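Local coordinates for tungstate ABC transporter, periplasmic tungstate-binding protein (Geobacter sulfurreducens, PDB 3LR1) that probably binds tungstate in the periplasm and hands it to the membrane components of an ABC transporter for uptake into the cell, at residues T103-L108 / K136-D141; K92-G97 / V186-G191; P156-A161 / N176-A181; A116-R121 / T129-L134. One frame throughout, in Å; residues are numbered along the deposited sequence.

How the interactions relate
All four contacts lie in one lobe of the chain, and the segments of interactions 1, 3 and 4 fall between those of interaction 2. The segments of interaction 4 in turn fall between those of interaction 1, and interaction 3 follows both. Interactions 1 and 4 share helix 126-137, and their centres are about 10 Å apart. Interactions 2 and 4 reach the same mixed sheet, with centres about 15 Å apart. Helix 154-164 of interaction 3 packs on strand 118-120 of interaction 4. The centres of interactions 1 and 3 are about 23 Å apart. Together they join helices and a loop to the sheet, whose strand 118-120 leads to Arg121 beside a bound tungsten ion.

Interaction 1 of 4, residues T103-L108 / K136-D141; sequences TAAEAL and KSAGVD
Ala105 and Ala138 meet methyl to methyl where two helices draw close at the surface. Their CB atoms are 4.0 Å apart, and their CA atoms are separated by 4.8 Å. Both CB bonds point toward the partner segment. The Ala138 methyl carbon CB also lies 3.7 Å from the backbone oxygen Ala105 O. Ser137 sits at the margin of the contact. It presents its backbone carbonyl carbon, with Ser137 C 4.4 Å from Ala105 CB. Its hydroxyl is turned back along its own helix: OG stands anti to the carbonyl carbon (chi1 -67°) and hydrogen-bonds Asp133 O, one turn earlier.

Each segment contains a helix end. Thr103 is the N-cap of helix 104-114. Its OG1 lies between the backbone N and the carbonyl carbon (chi1 64°), which brings it under the first turn. There Thr103 OG1 accepts a nearly straight bond of 3.1 Å from Glu106 N. The CB bond of Glu106 points away from the contact, and its OE1 hydrogen-bonds Lys102 N. At the other end, Gly139 leaves helix 126-137 with positive phi in a Schellman motif, and Gly139 N bonds Lys136 O at 2.9 Å. Deeper in, Leu108 extends the joint by packing on Leu134 and Trp135.

No hydrogen bond crosses between 103-108 and 136-141. The contact is therefore one of van der Waals fit alone. The small alanine methyls let the two backbones come this close, while the polar side chains nearby bond within their own helices or to the residue just before.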
loop_
_atom_site.group_PDB
_atom_site.type_symbol
_atom_site.label_atom_id
_atom_site.label_comp_id
_atom_site.label_asym_id
_atom_site.label_seq_id
_atom_site.Cartn_x
_atom_site.Cartn_y
_atom_site.Cartn_z
ATOM N N THR A 103 6.378 -2.436 21.062
ATOM C CA THR A 103 6.728 -2.715 19.663
ATOM C C THR A 103 5.529 -3.369 18.982
ATOM O O THR A 103 4.628 -3.907 19.643
ATOM C CB THR A 103 7.900 -3.671 19.530
ATOM O OG1 THR A 103 7.532 -4.939 20.064
ATOM C CG2 THR A 103 9.214 -3.148 20.276
ATOM N N ALA A 104 5.531 -3.366 17.667
ATOM C CA ALA A 104 4.455 -4.019 16.941
ATOM C C ALA A 104 4.432 -5.526 17.166
ATOM O O ALA A 104 3.369 -6.112 17.291
ATOM C CB ALA A 104 4.524 -3.701 15.428
ATOM N N ALA A 105 5.590 -6.153 17.273
ATOM C CA ALA A 105 5.625 -7.590 17.556
ATOM C C ALA A 105 5.000 -7.888 18.917
ATOM O O ALA A 105 4.190 -8.808 19.037
ATOM C CB ALA A 105 7.004 -8.095 17.472
ATOM N N GLU A 106 5.327 -7.110 19.936
ATOM C CA GLU A 106 4.690 -7.281 21.224
ATOM C C GLU A 106 3.173 -7.103 21.150
ATOM O O GLU A 106 2.439 -7.843 21.786
ATOM C CB GLU A 106 5.257 -6.322 22.250
ATOM C CG GLU A 106 4.791 -6.564 23.630
ATOM C CD GLU A 106 5.569 -5.741 24.640
ATOM O OE1 GLU A 106 5.524 -4.523 24.551
ATOM O OE2 GLU A 106 6.236 -6.278 25.548
ATOM N N ALA A 107 2.728 -6.098 20.409
ATOM C CA ALA A 107 1.279 -5.830 20.281
ATOM C C ALA A 107 0.589 -7.042 19.688
ATOM O O ALA A 107 -0.477 -7.458 20.150
ATOM C CB ALA A 107 0.992 -4.528 19.396
ATOM N N LEU A 108 1.161 -7.604 18.634
ATOM C CA LEU A 108 0.516 -8.737 17.969
ATOM C C LEU A 108 0.516 -9.936 18.951
ATOM O O LEU A 108 -0.504 -10.623 19.137
ATOM C CB LEU A 108 1.221 -9.061 16.649
ATOM C CG LEU A 108 1.153 -7.961 15.569
ATOM C CD1 LEU A 108 1.918 -8.453 14.255
ATOM C CD2 LEU A 108 -0.271 -7.603 15.240
ATOM N N LYS A 136 6.401 -13.498 12.509
ATOM C CA LYS A 136 7.647 -14.252 12.601
ATOM C C LYS A 136 8.644 -13.641 13.611
ATOM O O LYS A 136 9.247 -14.369 14.377
ATOM C CB LYS A 136 8.297 -14.381 11.205
ATOM C CG LYS A 136 9.294 -15.536 11.080
ATOM C CD LYS A 136 10.121 -15.430 9.781
ATOM C CE LYS A 136 10.290 -16.806 9.103
ATOM N NZ LYS A 136 11.434 -16.829 8.111
ATOM N N SER A 137 8.789 -12.307 13.626
ATOM C CA SER A 137 9.613 -11.575 14.629
ATOM C C SER A 137 9.089 -11.739 16.052
ATOM O O SER A 137 9.861 -11.709 17.018
ATOM C CB SER A 137 9.658 -10.069 14.307
ATOM O OG SER A 137 10.354 -9.779 13.089
ATOM N N ALA A 138 7.772 -11.890 16.187
ATOM C CA ALA A 138 7.166 -12.184 17.493
ATOM C C ALA A 138 7.389 -13.653 17.875
ATOM O O ALA A 138 7.102 -14.069 19.014
ATOM C CB ALA A 138 5.685 -11.877 17.487
ATOM N N GLY A 139 7.884 -14.427 16.907
ATOM C CA GLY A 139 8.061 -15.862 17.074
ATOM C C GLY A 139 6.734 -16.569 17.285
ATOM O O GLY A 139 6.691 -17.563 18.002
ATOM N N VAL A 140 5.661 -16.050 16.677
ATOM C CA VAL A 140 4.364 -16.703 16.738
ATOM C C VAL A 140 3.880 -17.075 15.346
ATOM O O VAL A 140 4.138 -16.374 14.366
ATOM C CB VAL A 140 3.294 -15.867 17.486
ATOM C CG1 VAL A 140 1.897 -16.306 17.089
ATOM C CG2 VAL A 140 3.458 -16.011 18.979
ATOM N N ASP A 141 3.194 -18.207 15.263
ATOM C CA ASP A 141 2.569 -18.619 14.027
ATOM C C ASP A 141 1.078 -18.616 14.291
ATOM O O ASP A 141 0.601 -19.380 15.118
ATOM C CB ASP A 141 3.067 -19.993 13.589
ATOM C CG ASP A 141 3.350 -20.045 12.099
ATOM O OD1 ASP A 141 2.367 -20.090 11.296
ATOM O OD2 ASP A 141 4.563 -20.008 11.750
#

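Interaction 2 of 4, residues K92-G97 / V186-G191; sequences KNDPAG and VILFQG
Asp94 and Leu188 run alongside each other, pointing opposite ways, where the loop 92-97 packs on side chains of strand 186-190, part of a mixed beta sheet. This strand pairs antiparallel with strand 78-90. A classic beta bulge interrupts the pairing, with Leu188 and Phe189 both facing Ile88. The loop comes after strand 78-90 and contains a type I beta turn from Asp94 to Gly97.

The Asp94 side chain can be followed outward. Asp94 CB rests on the isobutyl end of Leu188, 3.6 Å from CD2 and 4.0 Å from CD1. CG stands anti to the backbone N (chi1 -178°), which lays the carboxylate along the leucine. Asp94 CG is 3.9 Å from Leu188 CD2. At the tip the two oxygens part. Asp94 OD1 is 4.2 Å from Leu188 CD1 and hydrogen-bonds Tyr167 OH and Ile98 N. Asp94 OD2 is 3.9 Å from Leu188 CD2 and accepts from Ala99 N. The carboxylate thus ties the loop to strand 167-171 and to its own following residues, while CB and CG lie against the leucine methyls. With an alanine here, Tyr167 OH and the amides of Ile98 and Ala99 would probably lose their shared partner, and the loop would be less firmly held over Leu188.

Tyr167 also touches Leu188 and Pro95, so it packs against both segments. A second, more exposed contact lies at the other end. Lys92 uses only its base there, and its amine end leads away. Val186 CG2 approaches Lys92 CA to 3.7 Å.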
loop_
_atom_site.group_PDB
_atom_site.type_symbol
_atom_site.label_atom_id
_atom_site.label_comp_id
_atom_site.label_asym_id
_atom_site.label_seq_id
_atom_site.Cartn_x
_atom_site.Cartn_y
_atom_site.Cartn_z
ATOM N N LYS A 92 -11.977 1.340 20.552
ATOM C CA LYS A 92 -11.420 2.388 21.370
ATOM C C LYS A 92 -11.203 2.039 22.834
ATOM O O LYS A 92 -10.535 2.749 23.534
ATOM C CB LYS A 92 -12.171 3.687 21.214
ATOM C CG LYS A 92 -13.450 3.827 21.968
ATOM C CD LYS A 92 -13.883 5.231 21.817
ATOM C CE LYS A 92 -15.295 5.472 22.225
ATOM N NZ LYS A 92 -15.323 6.726 22.996
ATOM N N ASN A 93 -11.749 0.911 23.252
ATOM C CA ASN A 93 -11.575 0.394 24.595
ATOM C C ASN A 93 -10.571 -0.759 24.703
ATOM O O ASN A 93 -10.449 -1.385 25.716
ATOM C CB ASN A 93 -12.938 0.026 25.192
ATOM C CG ASN A 93 -13.368 -1.328 24.835
ATOM O OD1 ASN A 93 -13.902 -2.035 25.642
ATOM N ND2 ASN A 93 -13.124 -1.708 23.634
ATOM N N ASP A 94 -9.882 -1.030 23.612
ATOM C CA ASP A 94 -8.685 -1.819 23.575
ATOM C C ASP A 94 -8.672 -2.937 24.584
ATOM O O ASP A 94 -7.939 -2.877 25.510
ATOM C CB ASP A 94 -7.505 -0.871 23.799
ATOM C CG ASP A 94 -6.176 -1.553 23.732
ATOM O OD1 ASP A 94 -6.085 -2.666 23.295
ATOM O OD2 ASP A 94 -5.230 -0.959 24.169
ATOM N N PRO A 95 -9.472 -3.968 24.377
ATOM C CA PRO A 95 -9.594 -5.054 25.367
ATOM C C PRO A 95 -8.310 -5.844 25.565
ATOM O O PRO A 95 -8.076 -6.384 26.669
ATOM C CB PRO A 95 -10.653 -5.977 24.761
ATOM C CG PRO A 95 -11.335 -5.201 23.738
ATOM C CD PRO A 95 -10.457 -4.112 23.283
ATOM N N ALA A 96 -7.505 -5.936 24.508
ATOM C CA ALA A 96 -6.239 -6.631 24.583
ATOM C C ALA A 96 -5.136 -5.771 25.243
ATOM O O ALA A 96 -4.063 -6.262 25.560
ATOM C CB ALA A 96 -5.829 -7.117 23.184
ATOM N N GLY A 97 -5.413 -4.486 25.450
ATOM C CA GLY A 97 -4.464 -3.582 26.081
ATOM C C GLY A 97 -3.227 -3.372 25.251
ATOM O O GLY A 97 -2.113 -3.252 25.777
ATOM N N VAL A 186 -9.652 3.130 16.385
ATOM C CA VAL A 186 -8.688 4.146 16.656
ATOM C C VAL A 186 -7.316 3.493 16.577
ATOM O O VAL A 186 -7.187 2.284 16.760
ATOM C CB VAL A 186 -8.885 4.758 18.060
ATOM C CG1 VAL A 186 -10.230 5.517 18.171
ATOM C CG2 VAL A 186 -8.778 3.695 19.106
ATOM N N ILE A 187 -6.277 4.311 16.358
ATOM C CA ILE A 187 -4.906 3.845 16.411
ATOM C C ILE A 187 -4.543 3.525 17.872
ATOM O O ILE A 187 -4.532 4.404 18.763
ATOM C CB ILE A 187 -3.897 4.919 15.803
ATOM C CG1 ILE A 187 -4.234 5.281 14.346
ATOM C CG2 ILE A 187 -2.444 4.491 15.909
ATOM C CD1 ILE A 187 -3.414 6.495 13.844
ATOM N N LEU A 188 -4.201 2.260 18.098
ATOM C CA LEU A 188 -3.767 1.803 19.429
ATOM C C LEU A 188 -2.279 1.540 19.489
ATOM O O LEU A 188 -1.669 1.599 20.560
ATOM C CB LEU A 188 -4.574 0.574 19.816
ATOM C CG LEU A 188 -6.058 0.891 20.008
ATOM C CD1 LEU A 188 -6.849 -0.416 19.880
ATOM C CD2 LEU A 188 -6.337 1.585 21.375
ATOM N N PHE A 189 -1.663 1.220 18.366
ATOM C CA PHE A 189 -0.210 1.147 18.308
ATOM C C PHE A 189 0.333 1.761 17.049
ATOM O O PHE A 189 -0.110 1.426 15.948
ATOM C CB PHE A 189 0.321 -0.289 18.356
ATOM C CG PHE A 189 1.804 -0.333 18.336
ATOM C CD1 PHE A 189 2.517 -0.198 19.524
ATOM C CD2 PHE A 189 2.503 -0.412 17.135
ATOM C CE1 PHE A 189 3.895 -0.164 19.509
ATOM C CE2 PHE A 189 3.905 -0.379 17.121
ATOM C CZ PHE A 189 4.586 -0.259 18.318
ATOM N N GLN A 190 1.332 2.634 17.216
ATOM C CA GLN A 190 2.071 3.192 16.105
ATOM C C GLN A 190 3.571 3.312 16.415
ATOM O O GLN A 190 3.981 3.390 17.568
ATOM C CB GLN A 190 1.487 4.535 15.725
ATOM C CG GLN A 190 1.347 5.550 16.881
ATOM C CD GLN A 190 0.595 6.767 16.373
ATOM O OE1 GLN A 190 0.983 7.313 15.371
ATOM N NE2 GLN A 190 -0.519 7.139 17.011
ATOM N N GLY A 191 4.374 3.247 15.346
ATOM C CA GLY A 191 5.856 3.291 15.436
ATOM C C GLY A 191 6.334 4.681 15.807
ATOM O O GLY A 191 7.360 5.138 15.272
#

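Interaction 3 of 4, residues P156-A161 / N176-A181; sequences PVITMA and NAFKGA
Phe178 reaches across from helix 172-178 to Ile158 and Thr159 of helix 154-164. Along 176-181, Asn176 and Ala177 form the last helical turn with Phe178, and the phenylalanine carries the whole contact. The CA atoms of Phe178 and Ile158 are 8.1 Å apart, so the ring bridges the gap between the backbones. It does so with chi1 at -93°, well off the usual staggered value.

Two neighbouring ring atoms do the touching. Phe178 CD2 meets the branch methyl of isoleucine, with Ile158 CG2 at 3.8 Å, and Ile158 CB is 4.1 Å from the same CD2. Ile158 CG2 is anti to its backbone N, which turns CG2 to the ring. The other isoleucine arm stands over one ring face: Ile158 CD1 lies 4.3 Å above the plane of the Phe178 ring, offset toward the rim. Phe178 CE2 meets the hydroxyl oxygen of the next residue, Thr159 OG1, at 3.9 Å. This oxygen lies at the ring edge, in the plane, and also hydrogen-bonds Gly155 O within its own helix. Phe178 further makes a cation-pi contact with Lys182.

Past the ring the helix ends. Lys179 is the first residue to leave helical geometry, and its CB bond points away from 156-161. Gly180 follows with positive phi, and Ala181 N makes a weak bond back to Lys179 O.

Helix 154-164 links the parallel strands 147-149 and 167-171 as a beta-alpha-beta crossover, and helix 172-178 follows directly. Such units build the alpha/beta lobes of periplasmic binding proteins.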
loop_
_atom_site.group_PDB
_atom_site.type_symbol
_atom_site.label_atom_id
_atom_site.label_comp_id
_atom_site.label_asym_id
_atom_site.label_seq_id
_atom_site.Cartn_x
_atom_site.Cartn_y
_atom_site.Cartn_z
ATOM N N PRO A 156 -11.708 -2.864 2.603
ATOM C CA PRO A 156 -12.649 -3.869 3.133
ATOM C C PRO A 156 -12.189 -4.508 4.442
ATOM O O PRO A 156 -13.024 -4.943 5.238
ATOM C CB PRO A 156 -12.717 -4.918 2.025
ATOM C CG PRO A 156 -12.277 -4.198 0.790
ATOM C CD PRO A 156 -11.590 -2.915 1.145
ATOM N N VAL A 157 -10.868 -4.583 4.666
ATOM C CA VAL A 157 -10.426 -5.128 5.938
ATOM C C VAL A 157 -10.760 -4.153 7.083
ATOM O O VAL A 157 -11.203 -4.579 8.119
ATOM C CB VAL A 157 -8.942 -5.550 5.885
ATOM C CG1 VAL A 157 -8.390 -5.713 7.314
ATOM C CG2 VAL A 157 -8.881 -6.903 5.017
ATOM N N ILE A 158 -10.588 -2.846 6.878
ATOM C CA ILE A 158 -10.944 -1.866 7.927
ATOM C C ILE A 158 -12.438 -1.965 8.205
ATOM O O ILE A 158 -12.899 -1.952 9.382
ATOM C CB ILE A 158 -10.550 -0.422 7.555
ATOM C CG1 ILE A 158 -9.021 -0.303 7.485
ATOM C CG2 ILE A 158 -11.192 0.540 8.565
ATOM C CD1 ILE A 158 -8.466 1.056 6.840
ATOM N N THR A 159 -13.241 -2.129 7.159
ATOM C CA THR A 159 -14.675 -2.308 7.404
ATOM C C THR A 159 -14.991 -3.573 8.184
ATOM O O THR A 159 -15.856 -3.550 9.053
ATOM C CB THR A 159 -15.420 -2.321 6.052
ATOM O OG1 THR A 159 -15.187 -1.085 5.405
ATOM C CG2 THR A 159 -16.931 -2.499 6.185
HETATM N N MSE A 160 -14.364 -4.699 7.831
HETATM C CA MSE A 160 -14.640 -5.961 8.528
HETATM C C MSE A 160 -14.133 -5.838 9.970
HETATM O O MSE A 160 -14.829 -6.215 10.868
HETATM C CB MSE A 160 -13.960 -7.126 7.823
HETATM C CG MSE A 160 -14.399 -8.540 8.338
HETATM SE SE MSE A 160 -13.314 -9.967 7.491
HETATM C CE MSE A 160 -13.058 -9.179 5.720
ATOM N N ALA A 161 -12.946 -5.263 10.192
ATOM C CA ALA A 161 -12.459 -5.092 11.589
ATOM C C ALA A 161 -13.462 -4.300 12.381
ATOM O O ALA A 161 -13.735 -4.662 13.493
ATOM C CB ALA A 161 -11.108 -4.440 11.681
ATOM N N ASN A 176 -6.427 6.969 7.785
ATOM C CA ASN A 176 -6.658 8.410 7.840
ATOM C C ASN A 176 -7.798 8.742 6.900
ATOM O O ASN A 176 -8.619 9.568 7.217
ATOM C CB ASN A 176 -5.428 9.219 7.436
ATOM C CG ASN A 176 -4.362 9.319 8.512
ATOM O OD1 ASN A 176 -4.575 8.992 9.701
ATOM N ND2 ASN A 176 -3.182 9.854 8.100
ATOM N N ALA A 177 -7.853 8.100 5.733
ATOM C CA ALA A 177 -8.934 8.363 4.771
ATOM C C ALA A 177 -10.284 7.796 5.237
ATOM O O ALA A 177 -11.335 8.344 4.907
ATOM C CB ALA A 177 -8.573 7.821 3.349
ATOM N N PHE A 178 -10.261 6.713 6.019
ATOM C CA PHE A 178 -11.513 6.071 6.523
ATOM C C PHE A 178 -11.983 6.622 7.910
ATOM O O PHE A 178 -13.139 6.452 8.300
ATOM C CB PHE A 178 -11.246 4.565 6.726
ATOM C CG PHE A 178 -11.591 3.707 5.558
ATOM C CD1 PHE A 178 -11.025 3.930 4.326
ATOM C CD2 PHE A 178 -12.470 2.638 5.713
ATOM C CE1 PHE A 178 -11.380 3.129 3.236
ATOM C CE2 PHE A 178 -12.793 1.841 4.647
ATOM C CZ PHE A 178 -12.224 2.073 3.423
ATOM N N LYS A 179 -11.066 7.270 8.640
ATOM C CA LYS A 179 -11.241 7.584 10.038
ATOM C C LYS A 179 -12.552 8.291 10.202
ATOM O O LYS A 179 -12.793 9.271 9.501
ATOM C CB LYS A 179 -10.124 8.511 10.533
ATOM C CG LYS A 179 -10.267 9.021 11.959
ATOM C CD LYS A 179 -8.975 9.703 12.405
ATOM C CE LYS A 179 -9.175 10.686 13.603
ATOM N NZ LYS A 179 -7.854 11.322 14.104
ATOM N N GLY A 180 -13.368 7.796 11.130
ATOM C CA GLY A 180 -14.587 8.502 11.573
ATOM C C GLY A 180 -15.829 8.264 10.711
ATOM O O GLY A 180 -16.919 7.943 11.230
ATOM N N ALA A 181 -15.702 8.495 9.400
ATOM C CA ALA A 181 -16.822 8.333 8.476
ATOM C C ALA A 181 -17.103 6.854 8.271
ATOM O O ALA A 181 -18.278 6.414 8.227
ATOM C CB ALA A 181 -16.530 8.989 7.078
#

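Interaction 4 of 4, residues A116-R121 / T129-L134; sequences ATFISR and TKELDL
Strand 118-120 passes beside helix 126-137, with the CA atoms of Ser120 and Glu131 7.7 Å apart. Phe118 and Ser120 point toward the helix, while Ile119 between them points away and packs on helix 154-164. Glu131 reaches across from the helix. Its CG is anti to the backbone N (chi1 179°), and the chain then bends at chi2.

Ser120 OG donates a short hydrogen bond of 2.5 Å to Glu131 OE1, using the syn lone pair of that oxygen. A water adds a second link. It accepts from Arg121 N at 2.9 Å and donates to Glu131 OE1 at 2.7 Å. The other oxygen, Glu131 OE2, lies 3.4 Å from Phe118 CE2 and hydrogen-bonds Tyr147 OH and Trp135 NE1. The phenylalanine ring and the carboxylate are inclined at 51° to each other.

Strand 118-120, helix 126-137 and strand 147-149 form a beta-alpha-beta unit, and Tyr147 at the start of its second strand makes this carboxylate a meeting point of all three elements. An alanine in place of Glu131 is likely to leave Ser120 OG, Tyr147 OH and Trp135 NE1 without this buried partner and to open a gap beside the Phe118 ring.

Arg121 follows the strand. Its side chain leads away from the helix, and its nearest side-chain atom is about 4 Å from a bound tungsten ion. Its NE bonds Gln152 O, and its NH2 forms a salt bridge with Asp123 OD2.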
loop_
_atom_site.group_PDB
_atom_site.type_symbol
_atom_site.label_atom_id
_atom_site.label_comp_id
_atom_site.label_asym_id
_atom_site.label_seq_id
_atom_site.Cartn_x
_atom_site.Cartn_y
_atom_site.Cartn_z
ATOM N N ALA A 116 -7.655 -12.189 20.919
ATOM C CA ALA A 116 -8.461 -11.085 20.407
ATOM C C ALA A 116 -8.566 -11.172 18.886
ATOM O O ALA A 116 -7.588 -11.462 18.190
ATOM C CB ALA A 116 -7.869 -9.737 20.801
ATOM N N THR A 117 -9.764 -10.933 18.372
ATOM C CA THR A 117 -10.004 -11.082 16.967
ATOM C C THR A 117 -9.124 -10.125 16.169
ATOM O O THR A 117 -9.034 -8.957 16.538
ATOM C CB THR A 117 -11.454 -10.834 16.651
ATOM O OG1 THR A 117 -12.246 -11.755 17.426
ATOM C CG2 THR A 117 -11.694 -11.109 15.209
ATOM N N PHE A 118 -8.478 -10.641 15.119
ATOM C CA PHE A 118 -7.521 -9.899 14.292
ATOM C C PHE A 118 -7.752 -10.277 12.805
ATOM O O PHE A 118 -7.767 -11.466 12.435
ATOM C CB PHE A 118 -6.053 -10.190 14.684
ATOM C CG PHE A 118 -5.033 -9.572 13.750
ATOM C CD1 PHE A 118 -4.479 -8.313 14.026
ATOM C CD2 PHE A 118 -4.653 -10.228 12.597
ATOM C CE1 PHE A 118 -3.582 -7.738 13.158
ATOM C CE2 PHE A 118 -3.713 -9.667 11.720
ATOM C CZ PHE A 118 -3.204 -8.417 11.976
ATOM N N ILE A 119 -7.899 -9.252 11.952
ATOM C CA ILE A 119 -8.114 -9.474 10.512
ATOM C C ILE A 119 -6.815 -9.277 9.724
ATOM O O ILE A 119 -6.258 -8.142 9.657
ATOM C CB ILE A 119 -9.139 -8.500 9.949
ATOM C CG1 ILE A 119 -10.307 -8.276 10.913
ATOM C CG2 ILE A 119 -9.624 -8.960 8.604
ATOM C CD1 ILE A 119 -11.081 -9.548 11.398
ATOM N N SER A 120 -6.373 -10.366 9.088
ATOM C CA SER A 120 -5.284 -10.353 8.142
ATOM C C SER A 120 -5.809 -9.948 6.781
ATOM O O SER A 120 -6.915 -10.280 6.436
ATOM C CB SER A 120 -4.695 -11.746 8.038
ATOM O OG SER A 120 -3.633 -11.817 7.127
ATOM N N ARG A 121 -5.010 -9.259 5.996
ATOM C CA ARG A 121 -5.357 -9.004 4.590
ATOM C C ARG A 121 -5.412 -10.350 3.855
ATOM O O ARG A 121 -6.258 -10.533 2.963
ATOM C CB ARG A 121 -4.355 -8.093 3.919
ATOM C CG ARG A 121 -4.408 -6.610 4.359
ATOM C CD ARG A 121 -5.550 -5.902 3.628
ATOM N NE ARG A 121 -5.321 -5.964 2.186
ATOM C CZ ARG A 121 -4.459 -5.218 1.508
ATOM N NH1 ARG A 121 -3.765 -4.266 2.110
ATOM N NH2 ARG A 121 -4.295 -5.435 0.202
ATOM N N THR A 129 2.614 -9.201 3.628
ATOM C CA THR A 129 4.044 -9.535 3.849
ATOM C C THR A 129 4.614 -8.928 5.129
ATOM O O THR A 129 5.389 -9.566 5.864
ATOM C CB THR A 129 4.836 -9.033 2.653
ATOM O OG1 THR A 129 4.426 -9.786 1.533
ATOM C CG2 THR A 129 6.359 -9.107 2.838
ATOM N N LYS A 130 4.249 -7.691 5.417
ATOM C CA LYS A 130 4.758 -7.041 6.602
ATOM C C LYS A 130 4.167 -7.718 7.834
ATOM O O LYS A 130 4.885 -7.979 8.842
ATOM C CB LYS A 130 4.438 -5.538 6.624
ATOM C CG LYS A 130 4.852 -4.811 7.926
ATOM C CD LYS A 130 6.342 -4.591 8.062
ATOM C CE LYS A 130 6.778 -4.634 9.523
ATOM N NZ LYS A 130 7.555 -3.414 9.991
ATOM N N GLU A 131 2.872 -7.973 7.752
ATOM C CA GLU A 131 2.176 -8.618 8.840
ATOM C C GLU A 131 2.875 -9.970 9.151
ATOM O O GLU A 131 3.186 -10.265 10.306
ATOM C CB GLU A 131 0.680 -8.830 8.482
ATOM C CG GLU A 131 -0.100 -9.534 9.585
ATOM C CD GLU A 131 -1.136 -10.561 9.068
ATOM O OE1 GLU A 131 -1.611 -10.482 7.915
ATOM O OE2 GLU A 131 -1.481 -11.466 9.838
ATOM N N LEU A 132 3.107 -10.782 8.109
ATOM C CA LEU A 132 3.763 -12.088 8.288
ATOM C C LEU A 132 5.183 -11.955 8.856
ATOM O O LEU A 132 5.631 -12.735 9.768
ATOM C CB LEU A 132 3.753 -12.872 6.977
ATOM C CG LEU A 132 2.337 -13.308 6.518
ATOM C CD1 LEU A 132 2.451 -14.336 5.369
ATOM C CD2 LEU A 132 1.412 -13.856 7.631
ATOM N N ASP A 133 5.889 -10.936 8.395
ATOM C CA ASP A 133 7.223 -10.660 8.948
ATOM C C ASP A 133 7.154 -10.367 10.429
ATOM O O ASP A 133 8.033 -10.809 11.173
ATOM C CB ASP A 133 7.933 -9.514 8.201
ATOM C CG ASP A 133 8.312 -9.901 6.763
ATOM O OD1 ASP A 133 8.238 -11.114 6.400
ATOM O OD2 ASP A 133 8.643 -8.964 5.980
ATOM N N LEU A 134 6.115 -9.631 10.859
ATOM C CA LEU A 134 5.963 -9.257 12.261
ATOM C C LEU A 134 5.529 -10.430 13.121
ATOM O O LEU A 134 6.066 -10.604 14.186
ATOM C CB LEU A 134 4.950 -8.137 12.442
ATOM C CG LEU A 134 5.251 -6.721 11.974
ATOM C CD1 LEU A 134 3.926 -5.921 12.020
ATOM C CD2 LEU A 134 6.371 -6.048 12.809
HETATM O O HOH W 1 -2.453 -8.133 6.901
#